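Local coordinates for transcriptional regulator, putative (Pseudomonas syringae pv. tomato, PDB 2R5F), which probably acts as a SorC-family DNA-binding transcription regulator whose domain modelled here is a putative sugar-binding domain, at residues I63-V74 / G100-L111; R222-G233 / G247-T258. One frame throughout, in Å; residues are numbered along the deposited sequence.

Contact 1 (I63-V74 / G100-L111). With SO4 (sulfate ion), chain B.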
# COMPACT_ATOMS: atom_id res chain seq x y z
N ILE A 63 -4.72 -2.27 -4.97
CA ILE A 63 -3.93 -2.71 -3.82
C ILE A 63 -2.69 -3.50 -4.25
O ILE A 63 -2.71 -4.28 -5.21
CB ILE A 63 -4.72 -3.53 -2.74
CG1 ILE A 63 -5.16 -4.92 -3.26
CG2 ILE A 63 -5.89 -2.75 -2.14
CD1 ILE A 63 -5.43 -5.96 -2.11
N SER A 64 -1.61 -3.29 -3.50
CA SER A 64 -0.39 -4.09 -3.61
C SER A 64 -0.61 -5.47 -2.96
O SER A 64 -0.34 -5.66 -1.77
CB SER A 64 0.74 -3.36 -2.88
OG SER A 64 1.98 -3.95 -3.24
N SER A 65 -1.12 -6.43 -3.72
CA SER A 65 -1.67 -7.62 -3.06
C SER A 65 -0.63 -8.55 -2.40
O SER A 65 -0.99 -9.36 -1.57
CB SER A 65 -2.62 -8.39 -3.98
OG SER A 65 -2.30 -8.12 -5.33
N TRP A 66 0.65 -8.40 -2.74
CA TRP A 66 1.71 -9.20 -2.09
C TRP A 66 2.09 -8.75 -0.66
O TRP A 66 2.88 -9.41 0.02
CB TRP A 66 2.96 -9.28 -2.98
CG TRP A 66 2.74 -10.06 -4.26
CD1 TRP A 66 1.98 -9.68 -5.32
CD2 TRP A 66 3.30 -11.34 -4.61
NE1 TRP A 66 2.01 -10.63 -6.30
CE2 TRP A 66 2.83 -11.66 -5.90
CE3 TRP A 66 4.16 -12.24 -3.96
CZ2 TRP A 66 3.17 -12.85 -6.57
CZ3 TRP A 66 4.52 -13.43 -4.63
CH2 TRP A 66 4.02 -13.72 -5.92
N SER A 67 1.53 -7.63 -0.22
CA SER A 67 1.87 -7.05 1.07
C SER A 67 1.18 -7.73 2.27
O SER A 67 -0.03 -7.90 2.29
CB SER A 67 1.58 -5.55 1.05
OG SER A 67 1.65 -5.02 2.35
N SER A 68 1.97 -8.13 3.28
CA SER A 68 1.40 -8.74 4.50
C SER A 68 0.77 -7.74 5.44
O SER A 68 -0.08 -8.10 6.24
CB SER A 68 2.45 -9.57 5.27
OG SER A 68 3.74 -9.15 4.91
N THR A 69 1.19 -6.49 5.34
CA THR A 69 0.55 -5.40 6.07
C THR A 69 -0.87 -5.14 5.52
O THR A 69 -1.79 -4.87 6.28
CB THR A 69 1.42 -4.10 6.03
OG1 THR A 69 2.79 -4.44 6.33
CG2 THR A 69 0.94 -3.12 7.06
N ILE A 70 -1.02 -5.22 4.21
CA ILE A 70 -2.35 -5.14 3.58
C ILE A 70 -3.17 -6.38 3.93
O ILE A 70 -4.36 -6.28 4.21
CB ILE A 70 -2.25 -4.94 2.06
CG1 ILE A 70 -1.54 -3.60 1.76
CG2 ILE A 70 -3.67 -5.02 1.39
CD1 ILE A 70 -1.37 -3.27 0.25
N ARG A 71 -2.51 -7.56 3.95
CA ARG A 71 -3.17 -8.76 4.48
C ARG A 71 -3.67 -8.54 5.91
O ARG A 71 -4.80 -8.92 6.22
CB ARG A 71 -2.23 -9.96 4.44
CG ARG A 71 -2.92 -11.33 4.33
CD ARG A 71 -1.88 -12.45 4.13
NE ARG A 71 -0.95 -12.12 3.03
CZ ARG A 71 0.37 -12.02 3.14
NH1 ARG A 71 1.10 -11.69 2.08
NH2 ARG A 71 0.98 -12.28 4.31
N ALA A 72 -2.85 -7.93 6.78
CA ALA A 72 -3.31 -7.56 8.12
C ALA A 72 -4.54 -6.61 8.08
O ALA A 72 -5.48 -6.79 8.84
CB ALA A 72 -2.17 -6.95 8.93
N MSE A 73 -4.52 -5.63 7.19
CA MSE A 73 -5.68 -4.73 7.07
C MSE A 73 -6.93 -5.52 6.75
O MSE A 73 -7.92 -5.40 7.45
CB MSE A 73 -5.46 -3.66 6.02
CG MSE A 73 -6.67 -2.77 5.76
SE MSE A 73 -6.37 -1.71 4.16
CE MSE A 73 -6.91 -3.01 2.80
N VAL A 74 -6.87 -6.37 5.72
CA VAL A 74 -8.08 -7.07 5.28
C VAL A 74 -8.64 -7.95 6.40
O VAL A 74 -9.84 -7.96 6.63
CB VAL A 74 -7.88 -7.86 3.97
CG1 VAL A 74 -9.08 -8.82 3.71
CG2 VAL A 74 -7.69 -6.90 2.80
N GLY A 100 1.57 -18.11 -2.67
CA GLY A 100 2.28 -16.85 -2.95
C GLY A 100 1.52 -15.94 -3.90
O GLY A 100 0.88 -15.00 -3.45
N ALA A 101 1.59 -16.24 -5.20
CA ALA A 101 0.87 -15.50 -6.25
C ALA A 101 -0.64 -15.67 -6.14
O ALA A 101 -1.41 -14.71 -6.36
CB ALA A 101 1.34 -15.93 -7.65
N PHE A 102 -1.04 -16.91 -5.81
CA PHE A 102 -2.44 -17.28 -5.62
C PHE A 102 -3.02 -16.60 -4.41
O PHE A 102 -4.15 -16.14 -4.46
CB PHE A 102 -2.59 -18.78 -5.43
CG PHE A 102 -4.01 -19.27 -5.56
CD1 PHE A 102 -4.89 -18.66 -6.46
CD2 PHE A 102 -4.45 -20.35 -4.80
CE1 PHE A 102 -6.19 -19.12 -6.59
CE2 PHE A 102 -5.75 -20.82 -4.93
CZ PHE A 102 -6.62 -20.21 -5.83
N GLU A 103 -2.25 -16.57 -3.33
CA GLU A 103 -2.63 -15.89 -2.10
C GLU A 103 -2.81 -14.39 -2.33
O GLU A 103 -3.63 -13.77 -1.65
CB GLU A 103 -1.58 -16.12 -1.01
CG GLU A 103 -1.24 -17.60 -0.74
CD GLU A 103 -2.34 -18.35 0.02
OE1 GLU A 103 -3.43 -17.77 0.25
OE2 GLU A 103 -2.10 -19.52 0.39
N ALA A 104 -2.03 -13.83 -3.25
CA ALA A 104 -2.13 -12.39 -3.59
C ALA A 104 -3.40 -12.14 -4.40
O ALA A 104 -4.08 -11.12 -4.22
CB ALA A 104 -0.90 -11.92 -4.35
N THR A 105 -3.74 -13.08 -5.27
CA THR A 105 -5.00 -13.04 -6.01
C THR A 105 -6.23 -13.15 -5.08
O THR A 105 -7.15 -12.32 -5.15
CB THR A 105 -5.01 -14.12 -7.13
OG1 THR A 105 -4.03 -13.77 -8.12
CG2 THR A 105 -6.34 -14.21 -7.81
N LEU A 106 -6.22 -14.16 -4.22
CA LEU A 106 -7.25 -14.37 -3.22
C LEU A 106 -7.46 -13.17 -2.29
O LEU A 106 -8.59 -12.89 -1.88
CB LEU A 106 -6.87 -15.57 -2.38
CG LEU A 106 -7.73 -15.85 -1.15
CD1 LEU A 106 -9.11 -16.26 -1.62
CD2 LEU A 106 -7.10 -16.93 -0.31
N LEU A 107 -6.38 -12.47 -1.96
CA LEU A 107 -6.47 -11.29 -1.09
C LEU A 107 -7.23 -10.14 -1.72
O LEU A 107 -8.04 -9.48 -1.07
CB LEU A 107 -5.08 -10.83 -0.66
CG LEU A 107 -5.09 -9.68 0.34
CD1 LEU A 107 -5.60 -10.24 1.65
CD2 LEU A 107 -3.68 -9.16 0.53
N THR A 108 -6.94 -9.89 -2.99
CA THR A 108 -7.58 -8.86 -3.79
C THR A 108 -9.07 -9.15 -3.88
O THR A 108 -9.89 -8.24 -3.75
CB THR A 108 -7.01 -8.84 -5.22
OG1 THR A 108 -5.58 -8.82 -5.16
CG2 THR A 108 -7.45 -7.61 -5.97
N GLN A 109 -9.38 -10.42 -4.15
CA GLN A 109 -10.75 -10.92 -4.25
C GLN A 109 -11.50 -10.78 -2.93
O GLN A 109 -12.61 -10.24 -2.90
CB GLN A 109 -10.78 -12.37 -4.75
CG GLN A 109 -12.22 -12.94 -4.97
CD GLN A 109 -13.10 -12.04 -5.83
OE1 GLN A 109 -13.95 -11.28 -5.33
NE2 GLN A 109 -12.90 -12.11 -7.14
N ARG A 110 -10.87 -11.22 -1.84
CA ARG A 110 -11.42 -11.09 -0.49
C ARG A 110 -11.83 -9.66 -0.20
O ARG A 110 -12.91 -9.45 0.28
CB ARG A 110 -10.42 -11.54 0.55
CG ARG A 110 -10.42 -13.01 0.80
CD ARG A 110 -9.30 -13.39 1.72
NE ARG A 110 -9.51 -12.91 3.08
CZ ARG A 110 -8.53 -12.74 3.97
NH1 ARG A 110 -7.27 -13.01 3.66
NH2 ARG A 110 -8.81 -12.30 5.20
N LEU A 111 -10.99 -8.68 -0.54
CA LEU A 111 -11.27 -7.26 -0.33
C LEU A 111 -12.45 -6.74 -1.16
O LEU A 111 -13.26 -5.95 -0.67
CB LEU A 111 -10.01 -6.40 -0.56
CG LEU A 111 -10.24 -4.89 -0.31
CD1 LEU A 111 -10.66 -4.67 1.14
CD2 LEU A 111 -9.07 -3.98 -0.72
S SO4 B . 5.01 -5.89 3.61
O1 SO4 B . 6.42 -5.57 3.54
O2 SO4 B . 4.58 -6.17 4.97
O3 SO4 B . 4.19 -4.83 3.10
O4 SO4 B . 4.77 -7.15 2.89
O HOH W 1 -6.05 -11.35 5.42

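Contact 2 (R222-G233 / G247-T258)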
# COMPACT_ATOMS: atom_id res chain seq x y z
N ARG A 222 2.49 8.19 -8.64
CA ARG A 222 2.61 9.55 -8.14
C ARG A 222 1.38 10.42 -8.46
O ARG A 222 0.97 11.23 -7.63
CB ARG A 222 3.91 10.18 -8.67
CG ARG A 222 4.57 11.14 -7.69
CD ARG A 222 4.12 12.57 -7.95
NE ARG A 222 5.08 13.55 -7.43
CZ ARG A 222 5.06 14.03 -6.19
NH1 ARG A 222 4.12 13.59 -5.34
NH2 ARG A 222 5.96 14.93 -5.79
N SER A 223 0.78 10.23 -9.64
CA SER A 223 -0.41 10.99 -10.05
C SER A 223 -1.77 10.51 -9.51
O SER A 223 -2.80 11.12 -9.80
CB SER A 223 -0.48 11.01 -11.58
OG SER A 223 -0.69 9.70 -12.08
N ILE A 224 -1.81 9.42 -8.74
CA ILE A 224 -3.09 8.92 -8.21
C ILE A 224 -3.66 9.90 -7.16
O ILE A 224 -2.92 10.39 -6.30
CB ILE A 224 -2.99 7.45 -7.69
CG1 ILE A 224 -2.89 6.51 -8.89
CG2 ILE A 224 -4.20 7.07 -6.85
CD1 ILE A 224 -2.59 5.09 -8.55
N ASN A 225 -4.97 10.19 -7.26
CA ASN A 225 -5.69 11.06 -6.32
C ASN A 225 -5.19 10.93 -4.86
O ASN A 225 -5.01 11.94 -4.16
CB ASN A 225 -7.22 10.79 -6.38
CG ASN A 225 -7.91 11.53 -7.54
OD1 ASN A 225 -9.02 11.14 -7.97
ND2 ASN A 225 -7.28 12.58 -8.05
N ARG A 226 -4.97 9.70 -4.40
CA ARG A 226 -4.68 9.41 -3.00
C ARG A 226 -3.95 8.07 -2.87
O ARG A 226 -4.49 7.02 -3.23
CB ARG A 226 -6.00 9.40 -2.23
CG ARG A 226 -6.00 9.05 -0.78
CD ARG A 226 -7.20 9.77 -0.20
NE ARG A 226 -7.94 9.01 0.80
CZ ARG A 226 -9.12 8.41 0.60
NH1 ARG A 226 -9.70 7.74 1.59
NH2 ARG A 226 -9.71 8.47 -0.59
N VAL A 227 -2.71 8.11 -2.41
CA VAL A 227 -1.94 6.88 -2.22
C VAL A 227 -1.72 6.68 -0.72
O VAL A 227 -1.14 7.54 -0.03
CB VAL A 227 -0.60 6.89 -2.99
CG1 VAL A 227 0.21 5.62 -2.74
CG2 VAL A 227 -0.87 7.06 -4.49
N LEU A 228 -2.23 5.55 -0.23
CA LEU A 228 -2.10 5.16 1.17
C LEU A 228 -0.91 4.23 1.27
O LEU A 228 -0.94 3.15 0.67
CB LEU A 228 -3.39 4.44 1.63
CG LEU A 228 -3.61 3.89 3.05
CD1 LEU A 228 -3.32 4.91 4.11
CD2 LEU A 228 -5.05 3.41 3.23
N GLY A 229 0.13 4.64 1.99
CA GLY A 229 1.22 3.74 2.39
C GLY A 229 1.05 3.10 3.76
O GLY A 229 0.79 3.79 4.74
N LEU A 230 1.24 1.77 3.83
CA LEU A 230 1.13 1.04 5.08
C LEU A 230 2.46 0.32 5.38
O LEU A 230 2.71 -0.71 4.79
CB LEU A 230 -0.03 0.01 5.05
CG LEU A 230 -1.47 0.39 4.66
CD1 LEU A 230 -2.34 -0.84 4.67
CD2 LEU A 230 -2.07 1.48 5.59
N ALA A 231 3.26 0.83 6.31
CA ALA A 231 4.61 0.31 6.55
C ALA A 231 5.19 0.77 7.88
O ALA A 231 5.07 1.92 8.25
CB ALA A 231 5.53 0.78 5.42
N GLY A 232 5.85 -0.13 8.58
CA GLY A 232 6.60 0.18 9.78
C GLY A 232 7.63 -0.89 10.06
O GLY A 232 7.57 -1.96 9.49
N GLY A 233 8.56 -0.61 10.96
CA GLY A 233 9.66 -1.53 11.25
C GLY A 233 10.98 -0.79 11.12
O GLY A 233 11.17 -0.00 10.19
N GLY A 247 7.68 11.48 -3.25
CA GLY A 247 6.31 11.99 -3.30
C GLY A 247 5.25 10.96 -3.62
O GLY A 247 4.19 11.33 -4.13
N TYR A 248 5.49 9.69 -3.32
CA TYR A 248 4.57 8.64 -3.75
C TYR A 248 3.36 8.53 -2.84
O TYR A 248 2.30 8.14 -3.29
CB TYR A 248 5.28 7.27 -3.92
CG TYR A 248 6.42 7.33 -4.92
CD1 TYR A 248 6.19 7.58 -6.28
CD2 TYR A 248 7.73 7.19 -4.49
CE1 TYR A 248 7.25 7.64 -7.19
CE2 TYR A 248 8.79 7.26 -5.38
CZ TYR A 248 8.54 7.48 -6.72
OH TYR A 248 9.62 7.55 -7.56
N LEU A 249 3.50 8.93 -1.59
CA LEU A 249 2.46 8.76 -0.60
C LEU A 249 1.72 10.05 -0.29
O LEU A 249 2.30 11.13 -0.24
CB LEU A 249 3.07 8.21 0.69
CG LEU A 249 3.91 6.95 0.55
CD1 LEU A 249 4.47 6.55 1.90
CD2 LEU A 249 3.05 5.79 -0.11
N ASP A 250 0.41 9.91 -0.07
CA ASP A 250 -0.44 10.97 0.42
C ASP A 250 -0.87 10.75 1.88
O ASP A 250 -1.11 11.69 2.61
CB ASP A 250 -1.66 11.07 -0.49
CG ASP A 250 -1.27 11.43 -1.92
OD1 ASP A 250 -0.86 12.60 -2.12
OD2 ASP A 250 -1.33 10.55 -2.82
N VAL A 251 -0.97 9.48 2.28
CA VAL A 251 -1.24 9.08 3.65
C VAL A 251 -0.25 7.98 4.00
O VAL A 251 -0.01 7.04 3.22
CB VAL A 251 -2.71 8.55 3.82
CG1 VAL A 251 -3.04 8.24 5.32
CG2 VAL A 251 -3.73 9.55 3.21
N LEU A 252 0.37 8.11 5.17
CA LEU A 252 1.21 7.03 5.68
C LEU A 252 0.67 6.65 7.02
O LEU A 252 0.45 7.51 7.85
CB LEU A 252 2.67 7.50 5.82
CG LEU A 252 3.61 6.60 6.61
CD1 LEU A 252 3.96 5.29 5.88
CD2 LEU A 252 4.85 7.45 6.99
N ILE A 253 0.43 5.35 7.20
CA ILE A 253 0.13 4.80 8.51
C ILE A 253 1.32 3.94 8.97
O ILE A 253 1.75 3.05 8.25
CB ILE A 253 -1.14 3.94 8.50
CG1 ILE A 253 -2.33 4.78 7.95
CG2 ILE A 253 -1.39 3.40 9.91
CD1 ILE A 253 -3.64 3.95 7.72
N THR A 254 1.86 4.27 10.15
CA THR A 254 3.08 3.67 10.61
C THR A 254 3.12 3.66 12.12
O THR A 254 2.31 4.30 12.78
CB THR A 254 4.35 4.41 10.02
OG1 THR A 254 5.50 3.60 10.24
CG2 THR A 254 4.58 5.79 10.63
N ASP A 255 4.07 2.95 12.70
CA ASP A 255 4.17 2.87 14.17
C ASP A 255 5.02 4.01 14.75
O ASP A 255 5.68 4.73 14.01
CB ASP A 255 4.76 1.51 14.56
CG ASP A 255 6.13 1.28 13.95
OD1 ASP A 255 6.20 1.10 12.72
OD2 ASP A 255 7.14 1.34 14.68
N VAL A 256 5.01 4.14 16.09
CA VAL A 256 5.77 5.18 16.79
C VAL A 256 7.28 5.10 16.54
O VAL A 256 7.92 6.10 16.32
CB VAL A 256 5.59 5.14 18.38
CG1 VAL A 256 6.29 6.32 19.03
CG2 VAL A 256 4.17 5.14 18.78
N GLY A 257 7.86 3.92 16.64
CA GLY A 257 9.33 3.79 16.53
C GLY A 257 9.75 4.24 15.15
O GLY A 257 10.69 5.04 15.02
N THR A 258 9.04 3.76 14.13
CA THR A 258 9.30 4.14 12.76
C THR A 258 9.15 5.64 12.56
O THR A 258 9.98 6.26 11.93
CB THR A 258 8.37 3.39 11.75
OG1 THR A 258 8.55 1.97 11.92
CG2 THR A 258 8.73 3.77 10.30
O HOH W 2 0.91 10.19 -5.13

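Contact 1 (I63-V74 / G100-L111)
Leu107 is wedged between the loop at Ser65 and the helix 68-74, and its two methyls divide the work. With CG anti to the backbone N (chi1 -176°), the side chain reaches straight across: CD2 presses on Ser65 O at 3.4 Å and also meets Ile70 CG2, while CD1 rests on Arg71 CG at 3.9 Å and on Val74 CB. The helices 68-74 and 101-111 run roughly the same way, at 35°.

At the start of helix 101-111 the Trp66 indole lies across the first turns. Ala104 CB sits over the five-membered ring, 3.8 Å from its centroid and near the normal, a CH-pi contact; Gly100 C shares that face, and Ala101 CB touches the six-membered ring at CZ2. Ser65 CB packs beside Thr108, whose OG1 turns back to donate to Ala104 O at 2.9 Å, within its own helix.

Val74 splits its branches: a chi1 of 168° sets CG1 anti to the backbone N and over one face of the Arg110 guanidinium, leaving CG2 for Leu111 CD1. Leu111 CD2 in turn meets Ile63 CG2 at 3.7 Å. Arg110 NH1 donates to a water that donates on to Arg71 O, tying the two helices through solvent.

The N-terminus of helix 68-74 holds a sulfate, probably from the crystallisation liquor. Ser67 OG donates to sulfate O3 at 2.7 Å while accepting from Ile70 N as the N-cap, and Thr69 OG1 donates to sulfate O2 at 2.8 Å. Ser68 N and Lys236 NZ add further bonds. The chemistry is thus divided: apolar branches seat one helix on the other, and the hydroxyls of Ser67 and Thr69, the Ser68 amide and Lys236 form an anion site, consistent with a place for the phosphate of a sugar-phosphate effector.

Contact 2 (R222-G233 / G247-T258)
The guanidinium of Arg222 has one face against Gly247 CA, with NH2 3.9 Å from it, and its aliphatic CG comes obliquely to the Tyr248 ring at CD1; the Tyr248 hydroxyl bonds elsewhere, to Gly202 O. Bending at chi2 (-94°) carries the Arg222 chain over Gly247, which leaves the helical path just after helix 237-245 with positive phi, in a Schellman motif. That helix is the crossover of a beta-alpha-beta unit, which places strands 226-230 and 251-255 side by side and parallel, in keeping with a Rossmann-like sheet.

A second flat group, the Asp250 carboxylate, opens the strand pair. Its OD2 accepts from Val227 N through the anti lone pair at 2.8 Å, while Val227 O accepts from both Asp250 N and Val251 N. Next, Gly229 N donates to Val251 O at 2.7 Å, Ile253 N to Gly229 O, and Ala231 N weakly to Ile253 O.

On one face of the sheet Leu228, Leu230, Val251 and Ile253 pack together. Leu228 CD1 bridges Val251 CG1 and Ile253 CD1, and Leu230 lies side by side with Ile253, its CD2 at 3.6 Å from Ile253 CD1. Tyr50 and Ala47 of helix 36-54 lie against this face. On the other face Leu249 CD2 lies 3.7 Å from Gly229 CA, on the side where a side chain at Gly229 would stand.

Where the backbone pairing runs out, side-chain hydroxyls take over. Thr254 OG1 donates in the carbonyl plane, on a lone pair of Ala231 O, at 2.6 Å. Asp255 caps helix 256-262: Thr258 N reaches Asp255 OD2 from above the carboxylate plane, and Thr258 OG1 donates to Asp255 OD1 on the syn side, though tilted 24° out of that plane. Thr258 OG1 also accepts from Gly233 N at 2.8 Å.

In the fold
The two contacts follow one another along the chain and sit in one domain, their centres about 17 Å apart, but they meet at Leu230. Thr69 CG2 lies 3.8 Å from Leu230 O, and the Leu230 CD1 methyl packs on Ile70 CG1 at 4.1 Å and on the selenium of Met73, so the helix of contact 1 rests on the end of the strand in contact 2. The sulfate at the start of helix 68-74 also bonds Lys236, shortly after strand 226-230 in sequence. Sulfate O3 is 4.7 Å from Leu230 O, near contact 2 but not bonded to it; part of an effector pocket here remains a possibility.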